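Local coordinates for protein (R)-S-adenosyl-L-methionine hydrolase (Thermus thermophilus, PDB 2CW5) that hydrolyses S-adenosyl-L-methionine to adenosine and L-methionine and works as a homotrimer, without chlorinase or fluorinase activity, at residues T189-P195 / P251-L255. Sequence-based numbering, arbitrary orientation.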
# COMPACT_ATOMS: atom_id res chain seq x y z
N THR C 189 -16.01 15.85 -12.80
CA THR C 189 -16.22 16.52 -14.07
C THR C 189 -15.31 17.73 -14.20
O THR C 189 -14.60 18.08 -13.25
CB THR C 189 -17.68 17.00 -14.24
OG1 THR C 189 -17.89 18.18 -13.47
CG2 THR C 189 -18.66 15.91 -13.78
N THR C 190 -15.32 18.35 -15.37
CA THR C 190 -14.49 19.52 -15.64
C THR C 190 -15.24 20.81 -15.33
O THR C 190 -14.72 21.91 -15.55
CB THR C 190 -14.05 19.54 -17.12
OG1 THR C 190 -15.21 19.47 -17.96
CG2 THR C 190 -13.13 18.37 -17.43
N LEU C 191 -16.47 20.69 -14.82
CA LEU C 191 -17.27 21.87 -14.49
C LEU C 191 -16.83 22.54 -13.19
O LEU C 191 -16.61 21.88 -12.18
CB LEU C 191 -18.75 21.49 -14.39
CG LEU C 191 -19.43 21.12 -15.71
CD1 LEU C 191 -20.87 20.74 -15.44
CD2 LEU C 191 -19.35 22.30 -16.67
N LEU C 192 -16.71 23.87 -13.23
CA LEU C 192 -16.29 24.64 -12.06
C LEU C 192 -17.43 25.14 -11.19
O LEU C 192 -17.21 25.65 -10.09
CB LEU C 192 -15.43 25.82 -12.51
CG LEU C 192 -14.08 25.41 -13.08
CD1 LEU C 192 -13.43 26.58 -13.80
CD2 LEU C 192 -13.19 24.89 -11.94
N ARG C 193 -18.66 25.02 -11.68
CA ARG C 193 -19.78 25.48 -10.87
C ARG C 193 -20.88 24.43 -10.75
O ARG C 193 -21.07 23.60 -11.64
CB ARG C 193 -20.35 26.79 -11.42
CG ARG C 193 -21.38 26.63 -12.52
CD ARG C 193 -22.28 27.86 -12.55
NE ARG C 193 -23.46 27.66 -13.39
CZ ARG C 193 -24.49 28.50 -13.45
NH1 ARG C 193 -24.48 29.60 -12.70
NH2 ARG C 193 -25.52 28.24 -14.24
N ALA C 194 -21.58 24.47 -9.63
CA ALA C 194 -22.67 23.54 -9.36
C ALA C 194 -23.82 24.36 -8.77
O ALA C 194 -23.96 24.45 -7.55
CB ALA C 194 -22.21 22.47 -8.37
N PRO C 195 -24.65 24.95 -9.64
CA PRO C 195 -25.79 25.78 -9.24
C PRO C 195 -26.75 25.12 -8.25
O PRO C 195 -27.23 24.01 -8.46
CB PRO C 195 -26.46 26.10 -10.58
CG PRO C 195 -26.16 24.89 -11.40
CD PRO C 195 -24.70 24.66 -11.08
N PRO C 251 -19.99 13.75 -22.05
CA PRO C 251 -20.35 15.14 -21.79
C PRO C 251 -21.26 15.35 -20.58
O PRO C 251 -22.07 14.49 -20.22
CB PRO C 251 -21.01 15.58 -23.10
CG PRO C 251 -21.55 14.30 -23.67
CD PRO C 251 -20.45 13.31 -23.38
N VAL C 252 -21.06 16.49 -19.93
CA VAL C 252 -21.83 16.89 -18.76
C VAL C 252 -22.36 18.28 -19.08
O VAL C 252 -21.60 19.16 -19.49
CB VAL C 252 -20.92 16.95 -17.51
CG1 VAL C 252 -21.73 17.40 -16.30
CG2 VAL C 252 -20.31 15.58 -17.25
N ARG C 253 -23.66 18.47 -18.92
CA ARG C 253 -24.28 19.75 -19.24
C ARG C 253 -25.17 20.31 -18.14
O ARG C 253 -26.07 19.63 -17.65
CB ARG C 253 -25.07 19.59 -20.54
CG ARG C 253 -26.07 20.68 -20.86
CD ARG C 253 -26.67 20.44 -22.25
NE ARG C 253 -26.99 19.02 -22.43
CZ ARG C 253 -27.31 18.47 -23.60
NH1 ARG C 253 -27.36 19.20 -24.70
NH2 ARG C 253 -27.57 17.17 -23.66
N LEU C 254 -24.91 21.55 -17.74
CA LEU C 254 -25.71 22.19 -16.71
C LEU C 254 -27.03 22.64 -17.34
O LEU C 254 -27.04 23.40 -18.31
CB LEU C 254 -24.97 23.39 -16.11
CG LEU C 254 -23.79 23.04 -15.21
CD1 LEU C 254 -23.07 24.31 -14.78
CD2 LEU C 254 -24.29 22.27 -13.99
N LEU C 255 -28.13 22.16 -16.78
CA LEU C 255 -29.45 22.50 -17.29
C LEU C 255 -29.94 23.81 -16.68
O LEU C 255 -30.98 23.78 -15.99
CB LEU C 255 -30.44 21.37 -16.97
CG LEU C 255 -30.06 19.99 -17.52
CD1 LEU C 255 -30.96 18.94 -16.90
CD2 LEU C 255 -30.17 19.99 -19.04
OXT LEU C 255 -29.28 24.85 -16.91
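With CG anti to their own carbonyl carbons (chi1 -70° and -72°), L191 and L254 reach toward each other tip to tip, and L191 CD1 comes to 3.7 Å from L254 CG. The same methyl lies 3.6 Å from CG1 of V252, so it bridges V252 and L254, both of which point toward the loop. On one flank, V252 CG2 meets T189 CG2 at 3.9 Å, the two side chains crossing at about a right angle. On the other, the branches of L254 divide: CD2 packs against P195 CD (3.8 Å), while CD1 sits at the edge of the R193 guanidinium, 3.6 Å from NE; P195 CB lies over one face of that group. T189 OG1 instead accepts the N-H of L191 (3.2 Å) in an ST turn and also bonds to L231 O. Cutting L254 back to alanine is likely to leave L191 CD1 with V252 alone and to strip P195 CD and R193 NE of their methyl neighbours. Side chains of V200, V202 and L231 extend the cluster within the C-terminal beta domain. Backbone bonds to L231 help place the loop, but the two segments meet without direct polar bonds, and R193 O is buried with no polar partner in the model.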